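Side-chain contacts in amine oxidase (Emericella nidulans, PDB 3PGB), which probably oxidises primary amines with the help of a bound copper ion and a topaquinone cofactor built into its own chain: residues 658-663 against 669-674; 203-208 against 293-298; 489-494 against 499-504; 82-87 against 91-96. All blocks are in the same frame, centred on the assembly; numbering follows the deposited sequence.

In the fold
Contacts 1 and 3 are buried and belong to the copper amine oxidase domain, though to different elements: contact 3 pairs two neighbouring strands, 486-492 and 498-504, whereas contact 1 folds a loop back on itself between strands 646-650 and 686-698. Their nearest atoms are about 12 Å apart. Contacts 2 and 4 lie further out, with centres 42 and 32 Å from the centre of the chain, and both use a helix end. Chemistry follows place: backbone bonds dominate contact 3, an asparagine amide and proline packing hold contact 1, a tyrosine-aspartate bond marks the partly buried contact 2, and waters bridge contact 4 at the surface.

Contact 1 (658-663 against 669-674); sequences SAHPYN and NPPVDF
Ser658 lays its CB obliquely against the ring of Phe674, 3.6 Å from CD1, while its OG bonds to Asn537. Its carbonyl O meets the CG1 methyl of Val672. Ala659 turns its methyl away and uses its backbone instead: Ala659 O lies 3.5 Å from Val672 CG2, so that the two methyls of the valine meet successive carbonyl oxygens. His660 comes next, CG anti to the backbone N (chi1 -172°), which swings the imidazole across Pro671. Pro671 CB sits over one face, 3.8 Å from the centroid of the His660 ring, and Pro661 CD covers the opposite face. The rotation of the ring is fixed at its edge, where ND1 accepts the N-H of Tyr662 (3.1 Å between Tyr662 N and His660 ND1) and NE2 bonds to Asp148. A type I beta turn, His660 to Asn663, brings the asparagine to Val672. Its amide pairs with both polar backbone atoms of Val672: Val672 N donates to Asn663 OD1 at 3.3 Å, nearly straight at 165°, and Asn663 ND2 gives a weak bond to Val672 O. ND2 also reaches Ala638 O. OD1 is hemmed in by Pro670 CB and Pro671 CD, each 3.4 Å from Asn663 OD1. These residues lie between the catalytic domain and a smaller antiparallel sheet: Tyr662 stacks on Phe146 of strand 145-152, which also carries Asp148, and both Tyr662 and Pro671 touch Val177 of strand 176-178, while Asn537 belongs to strand 532-542.

Contact 2 (203-208 against 293-298); sequences TLDLWN and AYWSPG
Asp205 reaches from helix 200-207 to the outer ends of two aromatic side chains, Tyr294 and Trp295. Its CB lies 3.3 Å from Tyr294 OH and 3.9 Å from Trp295 CH2. CG sits anti to the backbone N (chi1 -166°), which carries the carboxylate outward to the tyrosine hydroxyl; the same CG rests obliquely against the indole, 3.9 Å from Trp295 CH2. At the tip, OD2 accepts the hydrogen of Tyr294 OH at 2.8 Å. The phenol arrives on the anti side of OD2, 17° out of the carboxylate plane, and the ring stands almost perpendicular to that plane. Leu206 holds the phenol from another side, its CD1 at the ring edge and 3.5 Å from Tyr294 CE2. The indole of Trp295, in turn, has Tyr294 CD1 over the centre of one face. The contact thus ties the C-terminal parts of helices 200-207 and 287-294 together, away from the copper and calcium sites. OD2 also forms a salt bridge with Lys301. A phenol hydrogen and an ammonium group converging on one oxygen would probably favour the ionised carboxylate, giving this otherwise aromatic and aliphatic packing a polar clasp.

Contact 3 (489-494 against 499-504); sequences SYNFHM and GVEVRA
Backbone bonds carry most of the pairing between Ser489, Asn491 and their partners Glu501 and Gly499. Ser489 and Glu501 form one antiparallel hydrogen-bonded pair, Ser489 N to Glu501 O and Glu501 N to Ser489 O, both 3.1 Å. Asn491 and Gly499 form the next, with Asn491 N only 2.8 Å from Gly499 O. That carbonyl also receives a CA-H contact from Tyr490, 3.3 Å between Tyr490 CA and Gly499 O. The two strands, 486-492 and 498-504, make a beta hairpin soon after the topaquinone residue Tyr484; strand 464-479 flanks it beyond the first and strand 714-722 beyond the second. Apolar packing occupies the face of Tyr490 and Val500, a non-hydrogen-bonded pair whose side chains run alongside each other: both valine methyls meet the same ring corner, CG1 at 3.6 Å from Tyr490 CE2. Polar groups take the other face. There Asn491 and Glu501 reach diagonally across the strands until Asn491 ND2 and Glu501 OE2 are 2.8 Å apart, amide and carboxylate planes turned by 63°. Glu501 gets there with its chain extended beyond CG (chi2 177°). Thr474 bonds to Asn491 OD1 and so holds the amide, and Ser489 OG is held by Arg476.

Contact 4 (82-87 against 91-96); sequences WLFGRP and LTTTEN
Phe84, the last residue of helix 73-84, meets Leu91 and Thr93 where the chain doubles back. Its CG stands anti to the carbonyl carbon (chi1 -73°), carrying the ring out to the returning loop. There CD1 touches Leu91 CB at 3.8 Å, the two side chains crossing at about a right angle. Further along the rim, Phe84 CE1 has the carbonyl carbon of Thr92 at the ring edge, near its plane and also 3.8 Å away. CZ ends on the methyl of Thr93, 4.0 Å from CG2. Thr93 is turned with OG1 between its backbone N and carbonyl carbon (chi1 72°), which offers the methyl to the ring and lets the hydroxyl take a weak bond from Asn96 N. From Leu91, CD1 reaches the neighbouring residue of the helix, 3.7 Å from Leu83 CB and also against Leu83 O. Phe782 stacks on the phenylalanine, and Ile104 of strand 102-110 touches all three of Leu83, Phe84 and Leu91. No direct hydrogen bond joins the segments; water does it. Leu91 N donates to one water at 3.0 Å, which also lies 2.9 Å from Leu83 O, and a second water sits 2.8 Å from Phe84 O and bridges it to Leu91 O. Apolar side chains thus pack against the loop at the helix end, while the carbonyls of Leu83 and Phe84 are linked to it through water.

Contact 1 (658-663 against 669-674)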
loop_
_atom_site.group_PDB
_atom_site.type_symbol
_atom_site.label_atom_id
_atom_site.label_comp_id
_atom_site.label_asym_id
_atom_site.label_seq_id
_atom_site.Cartn_x
_atom_site.Cartn_y
_atom_site.Cartn_z
ATOM N N SER A 658 17.531 -9.554 16.917
ATOM C CA SER A 658 16.459 -9.402 17.897
ATOM C C SER A 658 15.926 -10.747 18.398
ATOM O O SER A 658 15.156 -10.781 19.361
ATOM C CB SER A 658 15.301 -8.603 17.305
ATOM O OG SER A 658 14.798 -9.209 16.130
ATOM N N ALA A 659 16.317 -11.845 17.748
ATOM C CA ALA A 659 15.849 -13.172 18.135
ATOM C C ALA A 659 16.952 -14.229 18.103
ATOM O O ALA A 659 18.104 -13.948 17.767
ATOM C CB ALA A 659 14.704 -13.594 17.242
ATOM N N HIS A 660 16.566 -15.442 18.493
ATOM C CA HIS A 660 17.385 -16.631 18.384
ATOM C C HIS A 660 16.451 -17.775 18.018
ATOM O O HIS A 660 15.323 -17.826 18.520
ATOM C CB HIS A 660 18.062 -16.919 19.713
ATOM C CG HIS A 660 19.072 -18.019 19.656
ATOM N ND1 HIS A 660 18.720 -19.351 19.601
ATOM C CD2 HIS A 660 20.425 -17.986 19.668
ATOM C CE1 HIS A 660 19.815 -20.091 19.570
ATOM N NE2 HIS A 660 20.863 -19.286 19.607
ATOM N N PRO A 661 16.903 -18.696 17.140
ATOM C CA PRO A 661 16.038 -19.782 16.671
ATOM C C PRO A 661 15.429 -20.647 17.768
ATOM O O PRO A 661 14.304 -21.123 17.609
ATOM C CB PRO A 661 16.977 -20.635 15.815
ATOM C CG PRO A 661 18.015 -19.721 15.374
ATOM C CD PRO A 661 18.223 -18.746 16.482
ATOM N N TYR A 662 16.167 -20.856 18.855
ATOM C CA TYR A 662 15.714 -21.722 19.943
ATOM C C TYR A 662 15.174 -20.950 21.145
ATOM O O TYR A 662 15.189 -21.474 22.269
ATOM C CB TYR A 662 16.850 -22.661 20.398
ATOM C CG TYR A 662 17.537 -23.412 19.284
ATOM C CD1 TYR A 662 16.809 -23.992 18.250
ATOM C CD2 TYR A 662 18.914 -23.560 19.275
ATOM C CE1 TYR A 662 17.445 -24.680 17.217
ATOM C CE2 TYR A 662 19.560 -24.245 18.251
ATOM C CZ TYR A 662 18.821 -24.800 17.228
ATOM O OH TYR A 662 19.461 -25.483 16.222
ATOM N N ASN A 663 14.694 -19.721 20.929
ATOM C CA ASN A 663 13.917 -19.028 21.968
ATOM C C ASN A 663 12.722 -19.904 22.392
ATOM O O ASN A 663 12.353 -19.946 23.561
ATOM C CB ASN A 663 13.417 -17.650 21.491
ATOM C CG ASN A 663 14.489 -16.541 21.569
ATOM O OD1 ASN A 663 15.645 -16.773 21.933
ATOM N ND2 ASN A 663 14.086 -15.326 21.220
ATOM N N ASN A 669 13.368 -18.385 29.719
ATOM C CA ASN A 669 14.743 -17.891 29.684
ATOM C C ASN A 669 15.357 -18.113 28.285
ATOM O O ASN A 669 16.199 -18.991 28.100
ATOM C CB ASN A 669 15.571 -18.569 30.785
ATOM C CG ASN A 669 16.996 -18.019 30.890
ATOM O OD1 ASN A 669 17.902 -18.709 31.365
ATOM N ND2 ASN A 669 17.198 -16.785 30.447
ATOM N N PRO A 670 14.914 -17.323 27.288
ATOM C CA PRO A 670 15.391 -17.476 25.914
ATOM C C PRO A 670 16.799 -16.913 25.708
ATOM O O PRO A 670 17.171 -15.958 26.394
ATOM C CB PRO A 670 14.385 -16.651 25.109
ATOM C CG PRO A 670 13.907 -15.626 26.046
ATOM C CD PRO A 670 13.878 -16.278 27.391
ATOM N N PRO A 671 17.574 -17.491 24.763
ATOM C CA PRO A 671 18.885 -16.957 24.413
ATOM C C PRO A 671 18.880 -15.450 24.178
ATOM O O PRO A 671 19.686 -14.732 24.781
ATOM C CB PRO A 671 19.238 -17.719 23.135
ATOM C CG PRO A 671 18.621 -19.047 23.334
ATOM C CD PRO A 671 17.336 -18.790 24.103
ATOM N N VAL A 672 17.975 -14.977 23.328
ATOM C CA VAL A 672 17.799 -13.540 23.113
ATOM C C VAL A 672 16.428 -13.110 23.628
ATOM O O VAL A 672 15.389 -13.495 23.084
ATOM C CB VAL A 672 17.958 -13.138 21.632
ATOM C CG1 VAL A 672 17.855 -11.623 21.479
ATOM C CG2 VAL A 672 19.287 -13.632 21.093
ATOM N N ASP A 673 16.450 -12.328 24.699
ATOM C CA ASP A 673 15.278 -11.697 25.254
ATOM C C ASP A 673 15.360 -10.228 24.841
ATOM O O ASP A 673 16.101 -9.433 25.438
ATOM C CB ASP A 673 15.294 -11.865 26.773
ATOM C CG ASP A 673 14.096 -11.237 27.455
ATOM O OD1 ASP A 673 13.581 -10.216 26.949
ATOM O OD2 ASP A 673 13.696 -11.759 28.526
ATOM N N PHE A 674 14.603 -9.882 23.800
ATOM C CA PHE A 674 14.629 -8.537 23.220
ATOM C C PHE A 674 14.376 -7.442 24.267
ATOM O O PHE A 674 14.971 -6.369 24.180
ATOM C CB PHE A 674 13.626 -8.433 22.059
ATOM C CG PHE A 674 13.748 -7.166 21.256
ATOM C CD1 PHE A 674 14.846 -6.954 20.433
ATOM C CD2 PHE A 674 12.767 -6.185 21.316
ATOM C CE1 PHE A 674 14.965 -5.788 19.692
ATOM C CE2 PHE A 674 12.883 -5.016 20.570
ATOM C CZ PHE A 674 13.980 -4.819 19.764
#

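Contact 2 (203-208 against 293-298)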
loop_
_atom_site.group_PDB
_atom_site.type_symbol
_atom_site.label_atom_id
_atom_site.label_comp_id
_atom_site.label_asym_id
_atom_site.label_seq_id
_atom_site.Cartn_x
_atom_site.Cartn_y
_atom_site.Cartn_z
ATOM N N THR A 203 -11.624 -43.737 16.541
ATOM C CA THR A 203 -11.194 -42.957 15.369
ATOM C C THR A 203 -11.720 -43.555 14.067
ATOM O O THR A 203 -11.837 -42.853 13.068
ATOM C CB THR A 203 -9.651 -42.781 15.286
ATOM O OG1 THR A 203 -9.009 -44.033 14.998
ATOM C CG2 THR A 203 -9.108 -42.197 16.585
ATOM N N LEU A 204 -12.033 -44.850 14.086
ATOM C CA LEU A 204 -12.664 -45.522 12.944
ATOM C C LEU A 204 -14.132 -45.126 12.833
ATOM O O LEU A 204 -14.643 -44.914 11.735
ATOM C CB LEU A 204 -12.557 -47.050 13.078
ATOM C CG LEU A 204 -11.394 -47.735 12.354
ATOM C CD1 LEU A 204 -11.232 -49.170 12.842
ATOM C CD2 LEU A 204 -11.615 -47.694 10.842
ATOM N N ASP A 205 -14.805 -45.040 13.976
ATOM C CA ASP A 205 -16.225 -44.693 14.013
ATOM C C ASP A 205 -16.460 -43.209 13.702
ATOM O O ASP A 205 -17.502 -42.831 13.164
ATOM C CB ASP A 205 -16.808 -45.025 15.386
ATOM C CG ASP A 205 -18.321 -45.009 15.394
ATOM O OD1 ASP A 205 -18.916 -45.754 14.590
ATOM O OD2 ASP A 205 -18.912 -44.261 16.204
ATOM N N LEU A 206 -15.478 -42.382 14.037
ATOM C CA LEU A 206 -15.624 -40.939 13.958
ATOM C C LEU A 206 -15.335 -40.474 12.536
ATOM O O LEU A 206 -16.078 -39.660 11.985
ATOM C CB LEU A 206 -14.676 -40.271 14.968
ATOM C CG LEU A 206 -15.130 -39.082 15.825
ATOM C CD1 LEU A 206 -16.591 -39.159 16.221
ATOM C CD2 LEU A 206 -14.260 -39.021 17.077
ATOM N N TRP A 207 -14.265 -41.007 11.942
ATOM C CA TRP A 207 -13.774 -40.543 10.641
ATOM C C TRP A 207 -13.297 -41.645 9.673
ATOM O O TRP A 207 -12.599 -41.342 8.702
ATOM C CB TRP A 207 -12.605 -39.582 10.852
ATOM C CG TRP A 207 -12.709 -38.682 12.038
ATOM C CD1 TRP A 207 -13.639 -37.706 12.255
ATOM C CD2 TRP A 207 -11.825 -38.650 13.158
ATOM N NE1 TRP A 207 -13.395 -37.076 13.449
ATOM C CE2 TRP A 207 -12.285 -37.636 14.025
ATOM C CE3 TRP A 207 -10.692 -39.383 13.519
ATOM C CZ2 TRP A 207 -11.645 -37.337 15.233
ATOM C CZ3 TRP A 207 -10.054 -39.084 14.719
ATOM C CH2 TRP A 207 -10.536 -38.071 15.560
ATOM N N ASN A 208 -13.673 -42.904 9.922
ATOM C CA ASN A 208 -13.188 -44.052 9.128
ATOM C C ASN A 208 -11.665 -44.059 8.981
ATOM O O ASN A 208 -11.147 -44.343 7.906
ATOM C CB ASN A 208 -13.859 -44.100 7.739
ATOM C CG ASN A 208 -15.357 -44.391 7.807
ATOM O OD1 ASN A 208 -15.857 -44.933 8.795
ATOM N ND2 ASN A 208 -16.078 -44.039 6.745
ATOM N N ALA A 293 -17.909 -42.282 27.701
ATOM C CA ALA A 293 -18.735 -41.184 27.214
ATOM C C ALA A 293 -19.049 -41.335 25.729
ATOM O O ALA A 293 -20.200 -41.177 25.326
ATOM C CB ALA A 293 -18.057 -39.850 27.478
ATOM N N TYR A 294 -18.029 -41.648 24.927
ATOM C CA TYR A 294 -18.192 -41.780 23.478
ATOM C C TYR A 294 -19.311 -42.751 23.118
ATOM O O TYR A 294 -20.272 -42.381 22.434
ATOM C CB TYR A 294 -16.887 -42.238 22.814
ATOM C CG TYR A 294 -16.971 -42.252 21.304
ATOM C CD1 TYR A 294 -17.229 -43.427 20.613
ATOM C CD2 TYR A 294 -16.825 -41.075 20.571
ATOM C CE1 TYR A 294 -17.322 -43.437 19.225
ATOM C CE2 TYR A 294 -16.919 -41.069 19.190
ATOM C CZ TYR A 294 -17.166 -42.251 18.522
ATOM O OH TYR A 294 -17.264 -42.252 17.155
ATOM N N TRP A 295 -19.186 -43.986 23.597
ATOM C CA TRP A 295 -20.133 -45.056 23.265
ATOM C C TRP A 295 -21.456 -45.020 24.058
ATOM O O TRP A 295 -22.304 -45.893 23.871
ATOM C CB TRP A 295 -19.473 -46.431 23.433
ATOM C CG TRP A 295 -18.294 -46.663 22.535
ATOM C CD1 TRP A 295 -16.983 -46.733 22.906
ATOM C CD2 TRP A 295 -18.322 -46.863 21.117
ATOM N NE1 TRP A 295 -16.194 -46.964 21.807
ATOM C CE2 TRP A 295 -16.989 -47.047 20.696
ATOM C CE3 TRP A 295 -19.343 -46.901 20.159
ATOM C CZ2 TRP A 295 -16.649 -47.270 19.360
ATOM C CZ3 TRP A 295 -19.002 -47.122 18.826
ATOM C CH2 TRP A 295 -17.666 -47.304 18.443
ATOM N N SER A 296 -21.638 -44.029 24.932
ATOM C CA SER A 296 -22.934 -43.824 25.585
ATOM C C SER A 296 -23.988 -43.359 24.580
ATOM O O SER A 296 -23.654 -42.684 23.601
ATOM C CB SER A 296 -22.835 -42.778 26.695
ATOM O OG SER A 296 -22.025 -43.242 27.754
ATOM N N PRO A 297 -25.265 -43.710 24.819
ATOM C CA PRO A 297 -26.318 -43.161 23.967
ATOM C C PRO A 297 -26.423 -41.651 24.127
ATOM O O PRO A 297 -26.246 -41.143 25.233
ATOM C CB PRO A 297 -27.593 -43.859 24.466
ATOM C CG PRO A 297 -27.238 -44.456 25.789
ATOM C CD PRO A 297 -25.778 -44.724 25.758
ATOM N N GLY A 298 -26.685 -40.949 23.024
ATOM C CA GLY A 298 -26.835 -39.490 23.039
ATOM C C GLY A 298 -25.555 -38.700 22.792
ATOM O O GLY A 298 -25.591 -37.467 22.689
#

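Contact 3 (489-494 against 499-504)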
loop_
_atom_site.group_PDB
_atom_site.type_symbol
_atom_site.label_atom_id
_atom_site.label_comp_id
_atom_site.label_asym_id
_atom_site.label_seq_id
_atom_site.Cartn_x
_atom_site.Cartn_y
_atom_site.Cartn_z
ATOM N N SER A 489 10.314 -8.872 -0.632
ATOM C CA SER A 489 10.793 -8.038 -1.728
ATOM C C SER A 489 11.474 -6.774 -1.200
ATOM O O SER A 489 10.940 -6.106 -0.315
ATOM C CB SER A 489 9.628 -7.660 -2.642
ATOM O OG SER A 489 8.931 -8.808 -3.096
ATOM N N TYR A 490 12.653 -6.460 -1.739
ATOM C CA TYR A 490 13.341 -5.209 -1.435
ATOM C C TYR A 490 13.324 -4.324 -2.666
ATOM O O TYR A 490 13.888 -4.680 -3.691
ATOM C CB TYR A 490 14.776 -5.467 -0.987
ATOM C CG TYR A 490 14.840 -6.075 0.387
ATOM C CD1 TYR A 490 14.967 -7.453 0.558
ATOM C CD2 TYR A 490 14.734 -5.278 1.519
ATOM C CE1 TYR A 490 15.004 -8.014 1.822
ATOM C CE2 TYR A 490 14.774 -5.830 2.784
ATOM C CZ TYR A 490 14.905 -7.196 2.929
ATOM O OH TYR A 490 14.947 -7.729 4.189
ATOM N N ASN A 491 12.670 -3.173 -2.553
ATOM C CA ASN A 491 12.480 -2.263 -3.677
ATOM C C ASN A 491 13.424 -1.075 -3.586
ATOM O O ASN A 491 13.690 -0.583 -2.497
ATOM C CB ASN A 491 11.047 -1.721 -3.681
ATOM C CG ASN A 491 10.022 -2.783 -3.972
ATOM O OD1 ASN A 491 10.208 -3.606 -4.871
ATOM N ND2 ASN A 491 8.926 -2.773 -3.225
ATOM N N PHE A 492 13.892 -0.598 -4.735
ATOM C CA PHE A 492 14.673 0.630 -4.807
ATOM C C PHE A 492 14.132 1.496 -5.933
ATOM O O PHE A 492 13.953 1.012 -7.041
ATOM C CB PHE A 492 16.142 0.306 -5.052
ATOM C CG PHE A 492 16.720 -0.642 -4.050
ATOM C CD1 PHE A 492 16.597 -2.008 -4.223
ATOM C CD2 PHE A 492 17.370 -0.168 -2.927
ATOM C CE1 PHE A 492 17.114 -2.887 -3.294
ATOM C CE2 PHE A 492 17.899 -1.042 -1.995
ATOM C CZ PHE A 492 17.769 -2.403 -2.181
ATOM N N HIS A 493 13.896 2.775 -5.650
ATOM C CA HIS A 493 13.265 3.680 -6.606
ATOM C C HIS A 493 14.128 4.884 -6.952
ATOM O O HIS A 493 15.052 5.233 -6.214
ATOM C CB HIS A 493 11.939 4.149 -6.045
ATOM C CG HIS A 493 10.966 3.039 -5.802
ATOM N ND1 HIS A 493 11.016 2.239 -4.681
ATOM C CD2 HIS A 493 9.921 2.593 -6.539
ATOM C CE1 HIS A 493 10.042 1.348 -4.738
ATOM N NE2 HIS A 493 9.365 1.540 -5.857
ATOM N N MET A 494 13.807 5.523 -8.074
ATOM C CA MET A 494 14.592 6.646 -8.586
ATOM C C MET A 494 14.446 7.933 -7.775
ATOM O O MET A 494 15.198 8.874 -7.992
ATOM C CB MET A 494 14.248 6.921 -10.053
ATOM C CG MET A 494 14.735 5.841 -11.012
ATOM S SD MET A 494 16.525 5.638 -10.969
ATOM C CE MET A 494 17.053 7.145 -11.794
ATOM N N GLY A 499 12.141 0.194 -0.233
ATOM C CA GLY A 499 10.928 -0.455 0.267
ATOM C C GLY A 499 11.211 -1.855 0.768
ATOM O O GLY A 499 11.980 -2.596 0.150
ATOM N N VAL A 500 10.602 -2.217 1.894
ATOM C CA VAL A 500 10.645 -3.588 2.392
ATOM C C VAL A 500 9.214 -4.106 2.495
ATOM O O VAL A 500 8.396 -3.527 3.201
ATOM C CB VAL A 500 11.340 -3.676 3.764
ATOM C CG1 VAL A 500 11.514 -5.136 4.183
ATOM C CG2 VAL A 500 12.691 -2.957 3.727
ATOM N N GLU A 501 8.916 -5.186 1.774
ATOM C CA GLU A 501 7.569 -5.755 1.724
ATOM C C GLU A 501 7.546 -7.242 2.035
ATOM O O GLU A 501 8.510 -7.966 1.776
ATOM C CB GLU A 501 6.973 -5.593 0.329
ATOM C CG GLU A 501 6.558 -4.190 -0.041
ATOM C CD GLU A 501 6.044 -4.112 -1.470
ATOM O OE1 GLU A 501 5.302 -5.033 -1.899
ATOM O OE2 GLU A 501 6.389 -3.134 -2.166
ATOM N N VAL A 502 6.413 -7.690 2.565
ATOM C CA VAL A 502 6.099 -9.111 2.613
ATOM C C VAL A 502 4.667 -9.327 2.147
ATOM O O VAL A 502 3.776 -8.526 2.433
ATOM C CB VAL A 502 6.277 -9.702 4.023
ATOM C CG1 VAL A 502 5.314 -9.050 5.005
ATOM C CG2 VAL A 502 6.085 -11.220 3.989
ATOM N N ARG A 503 4.460 -10.401 1.398
ATOM C CA ARG A 503 3.122 -10.891 1.138
ATOM C C ARG A 503 3.048 -12.361 1.535
ATOM O O ARG A 503 4.064 -13.061 1.560
ATOM C CB ARG A 503 2.734 -10.691 -0.327
ATOM C CG ARG A 503 2.811 -9.262 -0.804
ATOM C CD ARG A 503 2.542 -9.146 -2.295
ATOM N NE ARG A 503 2.427 -7.749 -2.701
ATOM C CZ ARG A 503 1.299 -7.047 -2.742
ATOM N NH1 ARG A 503 0.130 -7.594 -2.418
ATOM N NH2 ARG A 503 1.338 -5.775 -3.119
ATOM N N ALA A 504 1.839 -12.814 1.855
ATOM C CA ALA A 504 1.610 -14.184 2.294
ATOM C C ALA A 504 0.641 -14.894 1.360
ATOM O O ALA A 504 -0.296 -14.292 0.842
ATOM C CB ALA A 504 1.074 -14.206 3.710
#

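Contact 4 (82-87 against 91-96)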
loop_
_atom_site.group_PDB
_atom_site.type_symbol
_atom_site.label_atom_id
_atom_site.label_comp_id
_atom_site.label_asym_id
_atom_site.label_seq_id
_atom_site.Cartn_x
_atom_site.Cartn_y
_atom_site.Cartn_z
ATOM N N TRP A 82 36.982 -31.031 10.619
ATOM C CA TRP A 82 37.649 -30.613 11.856
ATOM C C TRP A 82 36.833 -30.965 13.092
ATOM O O TRP A 82 37.372 -31.493 14.068
ATOM C CB TRP A 82 37.873 -29.106 11.827
ATOM C CG TRP A 82 38.734 -28.572 12.921
ATOM C CD1 TRP A 82 40.092 -28.487 12.922
ATOM C CD2 TRP A 82 38.294 -28.002 14.158
ATOM N NE1 TRP A 82 40.533 -27.918 14.092
ATOM C CE2 TRP A 82 39.449 -27.609 14.869
ATOM C CE3 TRP A 82 37.037 -27.799 14.742
ATOM C CZ2 TRP A 82 39.385 -27.019 16.134
ATOM C CZ3 TRP A 82 36.972 -27.215 15.999
ATOM C CH2 TRP A 82 38.143 -26.831 16.683
ATOM N N LEU A 83 35.535 -30.666 13.042
ATOM C CA LEU A 83 34.638 -30.914 14.170
ATOM C C LEU A 83 34.579 -32.399 14.528
ATOM O O LEU A 83 34.549 -32.750 15.703
ATOM C CB LEU A 83 33.225 -30.379 13.886
ATOM C CG LEU A 83 33.022 -28.866 14.009
ATOM C CD1 LEU A 83 31.662 -28.434 13.457
ATOM C CD2 LEU A 83 33.169 -28.421 15.451
ATOM N N PHE A 84 34.564 -33.265 13.520
ATOM C CA PHE A 84 34.491 -34.707 13.771
ATOM C C PHE A 84 35.801 -35.251 14.322
ATOM O O PHE A 84 35.806 -36.279 14.998
ATOM C CB PHE A 84 34.072 -35.476 12.510
ATOM C CG PHE A 84 32.616 -35.314 12.166
ATOM C CD1 PHE A 84 31.637 -35.860 12.984
ATOM C CD2 PHE A 84 32.226 -34.604 11.046
ATOM C CE1 PHE A 84 30.303 -35.708 12.686
ATOM C CE2 PHE A 84 30.889 -34.449 10.741
ATOM C CZ PHE A 84 29.926 -35.005 11.562
ATOM N N GLY A 85 36.901 -34.555 14.039
ATOM C CA GLY A 85 38.208 -34.899 14.587
ATOM C C GLY A 85 38.471 -34.296 15.961
ATOM O O GLY A 85 39.593 -34.346 16.454
ATOM N N ARG A 86 37.448 -33.711 16.575
ATOM C CA ARG A 86 37.543 -33.238 17.948
ATOM C C ARG A 86 36.825 -34.243 18.842
ATOM O O ARG A 86 35.596 -34.251 18.888
ATOM C CB ARG A 86 36.942 -31.827 18.097
ATOM C CG ARG A 86 37.842 -30.681 17.616
ATOM C CD ARG A 86 39.246 -30.852 18.161
ATOM N NE ARG A 86 40.086 -29.658 18.093
ATOM C CZ ARG A 86 40.445 -28.900 19.130
ATOM N NH1 ARG A 86 40.022 -29.160 20.363
ATOM N NH2 ARG A 86 41.236 -27.853 18.926
ATOM N N PRO A 87 37.588 -35.112 19.539
ATOM C CA PRO A 87 36.945 -36.149 20.362
ATOM C C PRO A 87 36.161 -35.612 21.562
ATOM O O PRO A 87 35.181 -36.231 21.964
ATOM C CB PRO A 87 38.116 -37.040 20.812
ATOM C CG PRO A 87 39.327 -36.225 20.623
ATOM C CD PRO A 87 39.052 -35.282 19.494
ATOM N N LEU A 91 31.153 -36.245 18.244
ATOM C CA LEU A 91 30.057 -36.048 17.304
ATOM C C LEU A 91 29.832 -37.284 16.437
ATOM O O LEU A 91 30.782 -37.984 16.087
ATOM C CB LEU A 91 30.345 -34.844 16.406
ATOM C CG LEU A 91 30.520 -33.495 17.108
ATOM C CD1 LEU A 91 31.121 -32.484 16.162
ATOM C CD2 LEU A 91 29.192 -32.989 17.671
ATOM N N THR A 92 28.567 -37.539 16.103
ATOM C CA THR A 92 28.181 -38.598 15.172
ATOM C C THR A 92 27.541 -37.969 13.927
ATOM O O THR A 92 26.837 -36.963 14.031
ATOM C CB THR A 92 27.161 -39.557 15.817
ATOM O OG1 THR A 92 27.755 -40.203 16.946
ATOM C CG2 THR A 92 26.685 -40.615 14.821
ATOM N N THR A 93 27.784 -38.565 12.758
ATOM C CA THR A 93 27.176 -38.090 11.515
ATOM C C THR A 93 25.678 -38.373 11.547
ATOM O O THR A 93 25.222 -39.307 12.217
ATOM C CB THR A 93 27.781 -38.765 10.255
ATOM O OG1 THR A 93 27.355 -40.135 10.179
ATOM C CG2 THR A 93 29.308 -38.694 10.265
ATOM N N THR A 94 24.924 -37.563 10.812
ATOM C CA THR A 94 23.470 -37.693 10.723
ATOM C C THR A 94 23.025 -39.073 10.242
ATOM O O THR A 94 22.070 -39.636 10.773
ATOM C CB THR A 94 22.888 -36.626 9.776
ATOM O OG1 THR A 94 23.321 -35.328 10.201
ATOM C CG2 THR A 94 21.361 -36.685 9.766
ATOM N N GLU A 95 23.725 -39.609 9.245
ATOM C CA GLU A 95 23.404 -40.924 8.671
ATOM C C GLU A 95 23.496 -42.029 9.728
ATOM O O GLU A 95 22.654 -42.928 9.772
ATOM C CB GLU A 95 24.351 -41.233 7.499
ATOM C CG GLU A 95 23.844 -42.288 6.511
ATOM C CD GLU A 95 24.868 -42.603 5.416
ATOM O OE1 GLU A 95 25.936 -43.170 5.741
ATOM O OE2 GLU A 95 24.600 -42.285 4.232
ATOM N N ASN A 96 24.524 -41.948 10.573
ATOM C CA ASN A 96 24.706 -42.881 11.686
ATOM C C ASN A 96 23.915 -42.509 12.941
ATOM O O ASN A 96 23.743 -43.342 13.827
ATOM C CB ASN A 96 26.190 -42.976 12.057
ATOM C CG ASN A 96 27.035 -43.569 10.946
ATOM O OD1 ASN A 96 26.612 -44.500 10.263
ATOM N ND2 ASN A 96 28.242 -43.041 10.771
HETATM O O HOH W 1 33.702 -35.135 17.120
HETATM O O HOH W 2 33.544 -37.665 15.873
#